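Long-range contacts in cytoplasmic Protein STM1381 (Salmonella enterica subsp. enterica serovar Typhimurium, PDB 3SOZ), which is of unknown function but probably belongs to the class I glutamine amidotransferase-like proteins: residues L121-I126 with G181-I186; A160-V165 with V193-N198; Q171-W176 with L230-Y235. All blocks are in the same frame, centred on the assembly; numbering follows the deposited sequence.

Contact 1 of 3, residues L121-I126 with G181-I186; sequences LSFTGI and GYNKLI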
ATOM      1  N   LEU A 121      10.791  -6.068   4.478  1.00 41.62           N
ATOM      2  CA  LEU A 121      10.063  -7.071   3.736  1.00 41.03           C
ATOM      3  C   LEU A 121       9.725  -8.333   4.568  1.00 40.99           C
ATOM      4  O   LEU A 121       9.691  -9.448   4.038  1.00 40.03           O
ATOM      5  CB  LEU A 121      10.859  -7.432   2.489  1.00 40.27           C
ATOM      6  CG  LEU A 121      10.929  -6.343   1.447  1.00 40.44           C
ATOM      7  CD1 LEU A 121      11.991  -6.665   0.435  1.00 37.77           C
ATOM      8  CD2 LEU A 121       9.523  -6.102   0.792  1.00 41.89           C
ATOM      9  N   SER A 122       9.504  -8.143   5.860  1.00 41.42           N
ATOM     10  CA  SER A 122       9.140  -9.219   6.754  1.00 43.27           C
ATOM     11  C   SER A 122       7.784  -8.888   7.300  1.00 44.30           C
ATOM     12  O   SER A 122       7.335  -7.701   7.312  1.00 44.16           O
ATOM     13  CB  SER A 122      10.104  -9.340   7.944  1.00 43.69           C
ATOM     14  OG  SER A 122      11.416  -9.786   7.596  1.00 46.69           O
ATOM     15  N   PHE A 123       7.146  -9.937   7.798  1.00 44.31           N
ATOM     16  CA  PHE A 123       5.804  -9.831   8.378  1.00 44.92           C
ATOM     17  C   PHE A 123       4.839  -9.101   7.422  1.00 45.24           C
ATOM     18  O   PHE A 123       4.596  -9.602   6.319  1.00 45.40           O
ATOM     19  CB  PHE A 123       5.856  -9.298   9.826  1.00 44.07           C
ATOM     20  CG  PHE A 123       6.915  -9.974  10.659  1.00 44.38           C
ATOM     21  CD1 PHE A 123       6.721 -11.277  11.146  1.00 44.78           C
ATOM     22  CD2 PHE A 123       8.129  -9.339  10.920  1.00 43.21           C
ATOM     23  CE1 PHE A 123       7.724 -11.927  11.883  1.00 43.85           C
ATOM     24  CE2 PHE A 123       9.128  -9.964  11.667  1.00 43.84           C
ATOM     25  CZ  PHE A 123       8.919 -11.275  12.153  1.00 44.52           C
ATOM     26  N   THR A 124       4.284  -7.962   7.831  1.00 45.51           N
ATOM     27  CA  THR A 124       3.507  -7.161   6.914  1.00 45.89           C
ATOM     28  C   THR A 124       4.435  -6.254   6.099  1.00 45.39           C
ATOM     29  O   THR A 124       4.248  -6.115   4.902  1.00 47.38           O
ATOM     30  CB  THR A 124       2.312  -6.436   7.618  1.00 46.79           C
ATOM     31  OG1 THR A 124       1.410  -7.426   8.164  1.00 47.73           O
ATOM     32  CG2 THR A 124       1.513  -5.535   6.645  1.00 45.67           C
ATOM     33  N   GLY A 125       5.459  -5.687   6.718  1.00 44.42           N
ATOM     34  CA  GLY A 125       6.488  -4.924   6.008  1.00 42.34           C
ATOM     35  C   GLY A 125       6.099  -3.543   5.540  1.00 41.40           C
ATOM     36  O   GLY A 125       4.964  -3.125   5.668  1.00 41.09           O
ATOM     37  N   ILE A 126       7.063  -2.833   4.985  1.00 41.77           N
ATOM     38  CA  ILE A 126       6.853  -1.447   4.529  1.00 42.09           C
ATOM     39  C   ILE A 126       5.834  -1.336   3.420  1.00 43.02           C
ATOM     40  O   ILE A 126       5.784  -2.170   2.542  1.00 43.10           O
ATOM     41  CB  ILE A 126       8.144  -0.795   4.071  1.00 41.46           C
ATOM     42  CG1 ILE A 126       7.850   0.656   3.615  1.00 42.80           C
ATOM     43  CG2 ILE A 126       8.830  -1.641   3.032  1.00 38.37           C
ATOM     44  CD1 ILE A 126       9.061   1.628   3.717  1.00 39.56           C
ATOM     45  N   GLY A 181      14.161   0.251  14.948  1.00 45.22           N
ATOM     46  CA  GLY A 181      12.779   0.026  14.593  1.00 45.38           C
ATOM     47  C   GLY A 181      12.460  -1.456  14.654  1.00 46.22           C
ATOM     48  O   GLY A 181      13.350  -2.275  14.890  1.00 46.57           O
ATOM     49  N   TYR A 182      11.189  -1.809  14.466  1.00 45.89           N
ATOM     50  CA  TYR A 182      10.788  -3.196  14.458  1.00 46.30           C
ATOM     51  C   TYR A 182       9.427  -3.294  13.785  1.00 47.55           C
ATOM     52  O   TYR A 182       8.732  -2.293  13.585  1.00 47.12           O
ATOM     53  CB  TYR A 182      10.696  -3.771  15.911  1.00 46.56           C
ATOM     54  CG  TYR A 182       9.678  -3.042  16.786  1.00 43.01           C
ATOM     55  CD1 TYR A 182      10.017  -1.877  17.431  1.00 41.84           C
ATOM     56  CD2 TYR A 182       8.385  -3.490  16.915  1.00 42.44           C
ATOM     57  CE1 TYR A 182       9.129  -1.187  18.192  1.00 39.12           C
ATOM     58  CE2 TYR A 182       7.469  -2.775  17.679  1.00 43.35           C
ATOM     59  CZ  TYR A 182       7.877  -1.607  18.301  1.00 41.71           C
ATOM     60  OH  TYR A 182       7.019  -0.850  19.069  1.00 45.64           O
ATOM     61  N   ASN A 183       9.055  -4.527  13.468  1.00 48.71           N
ATOM     62  CA  ASN A 183       7.721  -4.845  13.031  1.00 50.01           C
ATOM     63  C   ASN A 183       6.811  -5.048  14.241  1.00 51.23           C
ATOM     64  O   ASN A 183       7.133  -5.775  15.166  1.00 51.53           O
ATOM     65  CB  ASN A 183       7.764  -6.107  12.180  1.00 49.61           C
ATOM     66  CG  ASN A 183       8.418  -5.893  10.826  1.00 50.02           C
ATOM     67  OD1 ASN A 183       9.570  -6.280  10.593  1.00 47.73           O
ATOM     68  ND2 ASN A 183       7.664  -5.291   9.908  1.00 52.14           N
ATOM     69  N   LYS A 184       5.655  -4.405  14.221  1.00 53.18           N
ATOM     70  CA  LYS A 184       4.749  -4.446  15.328  1.00 53.96           C
ATOM     71  C   LYS A 184       3.927  -5.675  15.107  1.00 55.23           C
ATOM     72  O   LYS A 184       3.311  -5.803  14.048  1.00 54.84           O
ATOM     73  CB  LYS A 184       3.842  -3.233  15.315  1.00 54.25           C
ATOM     74  CG  LYS A 184       2.817  -3.231  16.417  1.00 54.33           C
ATOM     75  CD  LYS A 184       2.020  -1.941  16.433  1.00 57.26           C
ATOM     76  CE  LYS A 184       0.940  -1.998  17.534  1.00 58.49           C
ATOM     77  NZ  LYS A 184       0.401  -0.632  17.799  1.00 59.52           N
ATOM     78  N   LEU A 185       3.942  -6.549  16.128  1.00 56.31           N
ATOM     79  CA  LEU A 185       3.222  -7.807  16.184  1.00 57.40           C
ATOM     80  C   LEU A 185       2.452  -7.975  17.502  1.00 59.05           C
ATOM     81  O   LEU A 185       2.570  -7.193  18.457  1.00 59.20           O
ATOM     82  CB  LEU A 185       4.194  -8.971  16.032  1.00 57.30           C
ATOM     83  CG  LEU A 185       5.036  -8.878  14.762  1.00 56.54           C
ATOM     84  CD1 LEU A 185       6.288  -9.648  14.893  1.00 55.96           C
ATOM     85  CD2 LEU A 185       4.245  -9.374  13.619  1.00 54.10           C
ATOM     86  N   ILE A 186       1.633  -9.015  17.523  1.00 60.31           N
ATOM     87  CA  ILE A 186       0.799  -9.355  18.661  1.00 60.86           C
ATOM     88  C   ILE A 186       1.070 -10.832  18.949  1.00 60.96           C
ATOM     89  O   ILE A 186       1.019 -11.652  18.026  1.00 60.86           O
ATOM     90  CB  ILE A 186      -0.689  -9.190  18.285  1.00 60.85           C
ATOM     91  CG1 ILE A 186      -1.027  -7.714  18.089  1.00 60.39           C
ATOM     92  CG2 ILE A 186      -1.606  -9.894  19.326  1.00 61.21           C
ATOM     93  CD1 ILE A 186      -2.393  -7.449  17.377  1.00 60.46           C
TER

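Contact 2 of 3, residues A160-V165 with V193-N198; sequences AVNTAV and VLAEIN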
ATOM      1  N   ALA A 160      15.242  -2.901  24.398  1.00 60.05           N
ATOM      2  CA  ALA A 160      14.318  -3.982  24.658  1.00 61.06           C
ATOM      3  C   ALA A 160      14.551  -4.464  26.067  1.00 62.44           C
ATOM      4  O   ALA A 160      15.698  -4.451  26.565  1.00 63.09           O
ATOM      5  CB  ALA A 160      14.569  -5.099  23.704  1.00 60.72           C
ATOM      6  N   VAL A 161      13.476  -4.883  26.720  1.00 63.36           N
ATOM      7  CA  VAL A 161      13.609  -5.596  27.987  1.00 64.40           C
ATOM      8  C   VAL A 161      13.100  -7.037  27.898  1.00 64.61           C
ATOM      9  O   VAL A 161      11.996  -7.283  27.408  1.00 64.50           O
ATOM     10  CB  VAL A 161      12.931  -4.845  29.179  1.00 64.64           C
ATOM     11  CG1 VAL A 161      13.607  -3.484  29.432  1.00 63.60           C
ATOM     12  CG2 VAL A 161      11.394  -4.700  28.962  1.00 66.57           C
ATOM     13  N   ASN A 162      13.938  -7.971  28.357  1.00 65.59           N
ATOM     14  CA  ASN A 162      13.554  -9.352  28.696  1.00 65.80           C
ATOM     15  C   ASN A 162      12.275  -9.499  29.536  1.00 66.53           C
ATOM     16  O   ASN A 162      11.812  -8.596  30.207  1.00 66.45           O
ATOM     17  CB  ASN A 162      14.693 -10.038  29.429  1.00 65.30           C
ATOM     18  CG  ASN A 162      15.864 -10.337  28.540  1.00 64.79           C
ATOM     19  OD1 ASN A 162      15.732 -10.391  27.328  1.00 65.00           O
ATOM     20  ND2 ASN A 162      17.033 -10.540  29.142  1.00 64.67           N
ATOM     21  N   THR A 163      11.702 -10.672  29.474  1.00 68.09           N
ATOM     22  CA  THR A 163      10.399 -10.896  30.020  1.00 69.31           C
ATOM     23  C   THR A 163      10.645 -11.759  31.257  1.00 70.78           C
ATOM     24  O   THR A 163      11.768 -12.215  31.464  1.00 70.72           O
ATOM     25  CB  THR A 163       9.536 -11.552  28.899  1.00 69.26           C
ATOM     26  OG1 THR A 163       8.268 -10.912  28.821  1.00 69.44           O
ATOM     27  CG2 THR A 163       9.355 -13.039  29.061  1.00 68.11           C
ATOM     28  N   ALA A 164       9.630 -11.965  32.093  1.00 72.82           N
ATOM     29  CA  ALA A 164       9.779 -12.840  33.280  1.00 74.10           C
ATOM     30  C   ALA A 164      10.146 -14.305  32.903  1.00 75.30           C
ATOM     31  O   ALA A 164      10.983 -14.918  33.577  1.00 75.88           O
ATOM     32  CB  ALA A 164       8.513 -12.785  34.181  1.00 73.95           C
ATOM     33  N   VAL A 165       9.541 -14.852  31.836  1.00 75.78           N
ATOM     34  CA  VAL A 165       9.875 -16.199  31.348  1.00 76.14           C
ATOM     35  C   VAL A 165      11.392 -16.473  31.314  1.00 77.34           C
ATOM     36  O   VAL A 165      12.156 -15.758  30.688  1.00 76.49           O
ATOM     37  CB  VAL A 165       9.245 -16.493  29.975  1.00 75.62           C
ATOM     38  CG1 VAL A 165       9.583 -17.901  29.516  1.00 75.94           C
ATOM     39  CG2 VAL A 165       7.738 -16.309  30.030  1.00 75.03           C
ATOM     40  N   VAL A 193       6.553 -15.161  24.883  1.00 65.31           N
ATOM     41  CA  VAL A 193       7.261 -13.933  24.558  1.00 63.19           C
ATOM     42  C   VAL A 193       8.466 -13.825  25.475  1.00 62.78           C
ATOM     43  O   VAL A 193       8.326 -13.755  26.692  1.00 63.42           O
ATOM     44  CB  VAL A 193       6.364 -12.689  24.781  1.00 62.63           C
ATOM     45  CG1 VAL A 193       7.119 -11.434  24.462  1.00 61.74           C
ATOM     46  CG2 VAL A 193       5.113 -12.766  23.961  1.00 61.45           C
ATOM     47  N   LEU A 194       9.647 -13.789  24.898  1.00 61.63           N
ATOM     48  CA  LEU A 194      10.848 -13.792  25.682  1.00 61.30           C
ATOM     49  C   LEU A 194      11.525 -12.415  25.860  1.00 61.56           C
ATOM     50  O   LEU A 194      12.511 -12.304  26.612  1.00 62.84           O
ATOM     51  CB  LEU A 194      11.841 -14.797  25.082  1.00 61.25           C
ATOM     52  CG  LEU A 194      11.400 -16.172  24.537  1.00 61.33           C
ATOM     53  CD1 LEU A 194      12.636 -17.008  24.195  1.00 59.14           C
ATOM     54  CD2 LEU A 194      10.506 -16.953  25.498  1.00 63.14           C
ATOM     55  N   ALA A 195      11.023 -11.375  25.180  1.00 60.64           N
ATOM     56  CA  ALA A 195      11.641 -10.032  25.154  1.00 58.83           C
ATOM     57  C   ALA A 195      10.650  -9.099  24.557  1.00 58.38           C
ATOM     58  O   ALA A 195       9.851  -9.508  23.761  1.00 57.69           O
ATOM     59  CB  ALA A 195      12.877 -10.012  24.318  1.00 58.14           C
ATOM     60  N   GLU A 196      10.702  -7.836  24.945  1.00 58.99           N
ATOM     61  CA  GLU A 196       9.789  -6.834  24.403  1.00 59.59           C
ATOM     62  C   GLU A 196      10.479  -5.506  24.099  1.00 58.61           C
ATOM     63  O   GLU A 196      11.503  -5.181  24.675  1.00 59.07           O
ATOM     64  CB  GLU A 196       8.610  -6.620  25.333  1.00 59.81           C
ATOM     65  CG  GLU A 196       7.616  -7.734  25.303  1.00 63.77           C
ATOM     66  CD  GLU A 196       6.316  -7.387  26.046  1.00 71.11           C
ATOM     67  OE1 GLU A 196       6.385  -6.971  27.225  1.00 71.57           O
ATOM     68  OE2 GLU A 196       5.217  -7.536  25.438  1.00 76.07           O
ATOM     69  N   ILE A 197       9.913  -4.747  23.179  1.00 57.92           N
ATOM     70  CA  ILE A 197      10.492  -3.469  22.777  1.00 57.19           C
ATOM     71  C   ILE A 197       9.334  -2.507  22.728  1.00 57.24           C
ATOM     72  O   ILE A 197       8.226  -2.926  22.399  1.00 57.38           O
ATOM     73  CB  ILE A 197      11.265  -3.604  21.424  1.00 57.40           C
ATOM     74  CG1 ILE A 197      12.018  -2.325  21.076  1.00 56.00           C
ATOM     75  CG2 ILE A 197      10.351  -4.153  20.307  1.00 55.77           C
ATOM     76  CD1 ILE A 197      13.075  -2.530  20.079  1.00 51.66           C
ATOM     77  N   ASN A 198       9.559  -1.264  23.165  1.00 57.24           N
ATOM     78  CA  ASN A 198       8.545  -0.204  23.132  1.00 57.18           C
ATOM     79  C   ASN A 198       7.158  -0.753  23.440  1.00 57.83           C
ATOM     80  O   ASN A 198       6.168  -0.360  22.826  1.00 58.22           O
ATOM     81  CB  ASN A 198       8.592   0.481  21.755  1.00 57.11           C
ATOM     82  CG  ASN A 198       7.724   1.722  21.658  1.00 56.17           C
ATOM     83  OD1 ASN A 198       7.770   2.598  22.507  1.00 56.11           O
ATOM     84  ND2 ASN A 198       6.945   1.811  20.589  1.00 55.65           N
TER

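Contact 3 of 3, residues Q171-W176 with L230-Y235; sequences QPFSEW and LQWEHY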
ATOM      1  N   GLN A 171      19.155 -15.838  29.194  1.00 77.77           N
ATOM      2  CA  GLN A 171      19.885 -15.797  30.486  1.00 77.48           C
ATOM      3  C   GLN A 171      21.052 -14.806  30.448  1.00 76.18           C
ATOM      4  O   GLN A 171      21.037 -13.816  31.192  1.00 75.82           O
ATOM      5  CB  GLN A 171      20.330 -17.194  31.006  1.00 77.87           C
ATOM      6  CG  GLN A 171      19.210 -18.136  31.593  1.00 80.76           C
ATOM      7  CD  GLN A 171      17.968 -17.442  32.272  1.00 83.56           C
ATOM      8  OE1 GLN A 171      17.214 -18.091  33.031  1.00 83.47           O
ATOM      9  NE2 GLN A 171      17.740 -16.151  31.968  1.00 84.18           N
ATOM     10  N   PRO A 172      22.014 -15.034  29.527  1.00 75.05           N
ATOM     11  CA  PRO A 172      23.332 -14.379  29.537  1.00 74.54           C
ATOM     12  C   PRO A 172      23.369 -12.831  29.547  1.00 74.01           C
ATOM     13  O   PRO A 172      24.467 -12.253  29.669  1.00 73.92           O
ATOM     14  CB  PRO A 172      23.999 -14.929  28.259  1.00 74.79           C
ATOM     15  CG  PRO A 172      23.210 -16.178  27.921  1.00 74.25           C
ATOM     16  CD  PRO A 172      21.830 -15.845  28.307  1.00 74.01           C
ATOM     17  N   PHE A 173      22.205 -12.176  29.423  1.00 73.12           N
ATOM     18  CA  PHE A 173      22.115 -10.702  29.417  1.00 72.44           C
ATOM     19  C   PHE A 173      20.792 -10.250  30.011  1.00 72.31           C
ATOM     20  O   PHE A 173      19.825 -11.038  30.085  1.00 72.24           O
ATOM     21  CB  PHE A 173      22.234 -10.151  27.984  1.00 72.63           C
ATOM     22  CG  PHE A 173      21.149 -10.648  27.052  1.00 72.09           C
ATOM     23  CD1 PHE A 173      19.858 -10.101  27.096  1.00 71.37           C
ATOM     24  CD2 PHE A 173      21.411 -11.672  26.147  1.00 70.94           C
ATOM     25  CE1 PHE A 173      18.853 -10.565  26.277  1.00 69.50           C
ATOM     26  CE2 PHE A 173      20.406 -12.137  25.323  1.00 70.54           C
ATOM     27  CZ  PHE A 173      19.127 -11.579  25.387  1.00 69.61           C
ATOM     28  N   SER A 174      20.733  -8.979  30.411  1.00 71.74           N
ATOM     29  CA  SER A 174      19.464  -8.398  30.899  1.00 71.34           C
ATOM     30  C   SER A 174      19.097  -7.090  30.209  1.00 70.24           C
ATOM     31  O   SER A 174      17.905  -6.781  30.039  1.00 69.52           O
ATOM     32  CB  SER A 174      19.471  -8.202  32.429  1.00 71.66           C
ATOM     33  OG  SER A 174      20.367  -7.172  32.821  1.00 72.12           O
ATOM     34  N   GLU A 175      20.137  -6.336  29.845  1.00 69.39           N
ATOM     35  CA  GLU A 175      20.006  -5.068  29.129  1.00 68.75           C
ATOM     36  C   GLU A 175      20.360  -5.216  27.631  1.00 66.61           C
ATOM     37  O   GLU A 175      21.406  -5.790  27.249  1.00 66.34           O
ATOM     38  CB  GLU A 175      20.850  -3.990  29.834  1.00 70.06           C
ATOM     39  CG  GLU A 175      21.461  -2.885  28.923  1.00 74.71           C
ATOM     40  CD  GLU A 175      21.595  -1.513  29.613  1.00 79.60           C
ATOM     41  OE1 GLU A 175      20.685  -1.141  30.417  1.00 81.62           O
ATOM     42  OE2 GLU A 175      22.599  -0.807  29.320  1.00 80.05           O
ATOM     43  N   TRP A 176      19.456  -4.716  26.792  1.00 63.74           N
ATOM     44  CA  TRP A 176      19.589  -4.792  25.330  1.00 60.63           C
ATOM     45  C   TRP A 176      20.234  -3.541  24.726  1.00 58.24           C
ATOM     46  O   TRP A 176      20.067  -2.430  25.253  1.00 57.77           O
ATOM     47  CB  TRP A 176      18.211  -4.946  24.719  1.00 60.80           C
ATOM     48  CG  TRP A 176      17.651  -6.340  24.745  1.00 60.92           C
ATOM     49  CD1 TRP A 176      16.949  -6.934  25.764  1.00 61.24           C
ATOM     50  CD2 TRP A 176      17.687  -7.297  23.677  1.00 61.41           C
ATOM     51  NE1 TRP A 176      16.558  -8.202  25.399  1.00 61.29           N
ATOM     52  CE2 TRP A 176      17.001  -8.453  24.125  1.00 61.08           C
ATOM     53  CE3 TRP A 176      18.226  -7.289  22.373  1.00 60.71           C
ATOM     54  CZ2 TRP A 176      16.846  -9.598  23.313  1.00 60.58           C
ATOM     55  CZ3 TRP A 176      18.087  -8.440  21.577  1.00 58.55           C
ATOM     56  CH2 TRP A 176      17.398  -9.569  22.049  1.00 57.93           C
ATOM     57  N   LEU A 230      25.101  -4.842  16.471  1.00 63.71           N
ATOM     58  CA  LEU A 230      26.091  -5.715  15.823  1.00 65.53           C
ATOM     59  C   LEU A 230      27.414  -5.806  16.586  1.00 66.08           C
ATOM     60  O   LEU A 230      28.189  -6.753  16.399  1.00 66.40           O
ATOM     61  CB  LEU A 230      26.410  -5.262  14.364  1.00 65.71           C
ATOM     62  CG  LEU A 230      25.339  -5.062  13.275  1.00 67.20           C
ATOM     63  CD1 LEU A 230      25.990  -4.572  11.968  1.00 69.85           C
ATOM     64  CD2 LEU A 230      24.506  -6.315  13.012  1.00 67.45           C
ATOM     65  N   GLN A 231      27.717  -4.801  17.395  1.00 66.74           N
ATOM     66  CA  GLN A 231      28.960  -4.842  18.149  1.00 66.93           C
ATOM     67  C   GLN A 231      28.742  -5.332  19.568  1.00 67.31           C
ATOM     68  O   GLN A 231      29.696  -5.503  20.294  1.00 67.11           O
ATOM     69  CB  GLN A 231      29.634  -3.493  18.161  1.00 67.05           C
ATOM     70  CG  GLN A 231      30.003  -2.940  16.802  1.00 67.09           C
ATOM     71  CD  GLN A 231      30.155  -1.417  16.885  1.00 69.42           C
ATOM     72  OE1 GLN A 231      30.517  -0.787  15.908  1.00 72.14           O
ATOM     73  NE2 GLN A 231      29.880  -0.828  18.059  1.00 67.04           N
ATOM     74  N   TRP A 232      27.485  -5.563  19.944  1.00 67.93           N
ATOM     75  CA  TRP A 232      27.114  -6.212  21.199  1.00 68.88           C
ATOM     76  C   TRP A 232      28.000  -7.409  21.533  1.00 70.39           C
ATOM     77  O   TRP A 232      28.487  -8.086  20.626  1.00 71.05           O
ATOM     78  CB  TRP A 232      25.706  -6.722  21.053  1.00 68.21           C
ATOM     79  CG  TRP A 232      24.980  -6.910  22.294  1.00 66.58           C
ATOM     80  CD1 TRP A 232      25.266  -6.365  23.511  1.00 64.14           C
ATOM     81  CD2 TRP A 232      23.773  -7.661  22.454  1.00 65.54           C
ATOM     82  NE1 TRP A 232      24.313  -6.746  24.428  1.00 63.45           N
ATOM     83  CE2 TRP A 232      23.387  -7.546  23.812  1.00 64.84           C
ATOM     84  CE3 TRP A 232      22.974  -8.419  21.581  1.00 64.52           C
ATOM     85  CZ2 TRP A 232      22.217  -8.159  24.323  1.00 66.01           C
ATOM     86  CZ3 TRP A 232      21.793  -9.032  22.096  1.00 65.13           C
ATOM     87  CH2 TRP A 232      21.435  -8.892  23.449  1.00 65.18           C
ATOM     88  N   GLU A 233      28.210  -7.685  22.821  1.00 71.91           N
ATOM     89  CA  GLU A 233      29.029  -8.843  23.181  1.00 73.22           C
ATOM     90  C   GLU A 233      28.214 -10.105  22.911  1.00 72.44           C
ATOM     91  O   GLU A 233      28.712 -11.087  22.356  1.00 71.75           O
ATOM     92  CB  GLU A 233      29.492  -8.785  24.639  1.00 74.31           C
ATOM     93  CG  GLU A 233      30.710  -9.721  24.932  1.00 79.46           C
ATOM     94  CD  GLU A 233      30.552 -10.544  26.243  1.00 85.53           C
ATOM     95  OE1 GLU A 233      31.049 -11.710  26.286  1.00 85.82           O
ATOM     96  OE2 GLU A 233      29.920 -10.023  27.212  1.00 87.05           O
ATOM     97  N   HIS A 234      26.934 -10.015  23.258  1.00 72.17           N
ATOM     98  CA  HIS A 234      26.002 -11.133  23.201  1.00 72.07           C
ATOM     99  C   HIS A 234      25.404 -11.415  21.816  1.00 71.16           C
ATOM    100  O   HIS A 234      24.590 -12.325  21.662  1.00 71.33           O
ATOM    101  CB  HIS A 234      24.912 -10.927  24.253  1.00 72.68           C
ATOM    102  CG  HIS A 234      25.442 -10.828  25.658  1.00 75.97           C
ATOM    103  ND1 HIS A 234      26.034 -11.893  26.309  1.00 77.93           N
ATOM    104  CD2 HIS A 234      25.481  -9.785  26.526  1.00 77.14           C
ATOM    105  CE1 HIS A 234      26.411 -11.507  27.517  1.00 80.31           C
ATOM    106  NE2 HIS A 234      26.084 -10.234  27.675  1.00 79.13           N
ATOM    107  N   TYR A 235      25.849 -10.666  20.808  1.00 70.02           N
ATOM    108  CA  TYR A 235      25.251 -10.733  19.482  1.00 68.52           C
ATOM    109  C   TYR A 235      25.308 -12.137  18.883  1.00 67.16           C
ATOM    110  O   TYR A 235      24.260 -12.734  18.657  1.00 66.61           O
ATOM    111  CB  TYR A 235      25.858  -9.658  18.542  1.00 68.89           C
ATOM    112  CG  TYR A 235      25.255  -9.612  17.131  1.00 68.52           C
ATOM    113  CD1 TYR A 235      23.994  -9.061  16.901  1.00 67.45           C
ATOM    114  CD2 TYR A 235      25.959 -10.123  16.032  1.00 69.10           C
ATOM    115  CE1 TYR A 235      23.444  -9.025  15.619  1.00 68.65           C
ATOM    116  CE2 TYR A 235      25.411 -10.104  14.744  1.00 68.71           C
ATOM    117  CZ  TYR A 235      24.162  -9.550  14.541  1.00 68.70           C
ATOM    118  OH  TYR A 235      23.634  -9.527  13.271  1.00 65.53           O
TER

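Contact 1 of 3, residues L121-I126 with G181-I186
The buried Phe123 ring meets Asn183 and Leu185 where the loop after strand 113-117, in the parallel part of the mixed sheet, packs on strand 175-187. The mixed sheet with flanking helices is consistent with a class I glutamine amidotransferase-like fold.

The apolar part is a CH-pi contact. Leu185 CD1 sits over the middle of the Phe123 ring, 4.0 Å from its centroid and only 8° off the ring normal. The second methyl of the same fork, Leu185 CD2, lies 4.0 Å from Phe123 CD1. The two side chains cross at about a right angle. Leu185 CG lies beside its backbone N, anti to the carbonyl carbon (chi1 -55°), which brings the fork over the ring.

The polar part belongs to Asn183. No hydrogen bond runs between the two segments. The amide is held from outside them: Gly119 N donates to OD1, and ND2 makes a weak hydrogen bond to Asp150 OD2. That same carboxylate oxygen accepts from Thr124 N and Gly125 N, so Asp150 links the loop to the asparagine. The amide plane is turned 63° from the phenyl ring, and Asn183 OD1 lies in the ring plane at its edge, 3.4 Å from Phe123 CD2.

Contact 2 of 3, residues A160-V165 with V193-N198
The amide of Asn162 shares one face of the sheet with the methyl of Ala195, while Val161 and the carboxylate-bearing Glu196 point to the other face. The amide approaches the alanine by its oxygen: Asn162 OD1 is 4.2 Å from Ala195 CB. With CG anti to the carbonyl carbon (chi1 -71°), the amide stands on the Ala195 side of the sheet, where OD1 accepts a hydrogen bond from Trp176 NE1 of strand 175-187.

The motif is an antiparallel strand pair. Strands 160-162 and 193-197 run at 154° to each other. Val161 and Glu196 form a hydrogen-bonded pair. Val161 N donates to Glu196 O over 2.9 Å. Glu196 N donates back to Val161 O over 2.8 Å. Ala195 CA adds a CA-H...O contact to Val161 O at 3.6 Å. Asn162 and Ala195 follow as a non-hydrogen-bonded pair, their CA atoms 4.1 Å apart. Beyond them the pairing fades: Thr163 N to Leu194 O is a weak hydrogen bond of 3.4 Å.

Apolar side chains meet at both ends. At one, Ala160 CB faces Ile197 CB at 4.3 Å, and Ile197 goes on to touch Leu179 and Tyr182. At the other, Val165 CG1 lies 4.2 Å from Leu194 CD2, past the end of the regular pairing.

Every hydrogen bond across the contact is between backbone groups, and no salt bridge joins the segments. The chemistry implies a pairing set by main-chain atoms, with small apolar contacts at its ends and with Asn162 OD1 bonded to Trp176 NE1 rather than to the paired strand.

Contact 3 of 3, residues Q171-W176 with L230-Y235
The backbones stay well apart, with Phe173 CA 7.3 Å from His234 CA and Trp176 CA 8.7 Å from Trp232 CA, and no hydrogen bond joins the segments. Aromatic side chains fill the gap. Phe173, Trp176, Trp232 and His234 form a cluster.

Trp232 is its centre. Its six-membered ring points an edge at the face of Phe173. The centroids are 5.0 Å apart and the planes 55° apart, an edge-to-face pair. Trp232 CH2 is the leading atom and lies over the middle of the phenyl ring, while the neighbouring Trp232 CZ2 comes within 3.8 Å of Phe173 CG. Trp232 CG is anti to the backbone N (chi1 -157°), and the indole reaches across to the other segment.

The same corner of Trp232 also meets Trp176. Trp232 CH2 is 3.7 Å from Trp176 CE3, over one face of that indole but toward its rim. The two six-membered rings are tilted by 34°, with centroids 5.1 Å apart. Phe173 CE1 lies over the same face, so Phe173 and Trp232 share that face of Trp176.

His234 closes the cluster on the Pro172 side. Phe173 CB sits over the imidazole face in a CH-pi contact, 3.9 Å from the ring centroid and 3.6 Å from His234 CD2. Within its own segment, His234 CB lies over the Trp232 ring.

The cluster joins the loop leading into strand 175-187, and its first residues, to the loop between helices 227-230 and 235-246. Trp176 carries it into the fold: its ring meets Phe238 of helix 235-246 edge-to-face, and its side chain touches Ala160 of strand 157-162.

From the N terminus the chain meets 121-126, 160-165, 171-176, 181-186, 193-198 and 230-235. Contact 1 closes its loop when 181-186 returns to 121-126. Contact 2 closes at 193-198 and contact 3 at 230-235. Each pair of contacts crosses; none lies within another. Strand 175-187 serves contacts 1 and 3, whose nearest atoms are about 10 Å apart. Contact 2 bridges them: Tyr182 OH of contact 1 is 3.1 Å from Asn198 ND2, and Asn162 and Trp176 join contacts 2 and 3. Together they tie the loop after strand 113-117, the antiparallel part of the sheet and the C-terminal helical region.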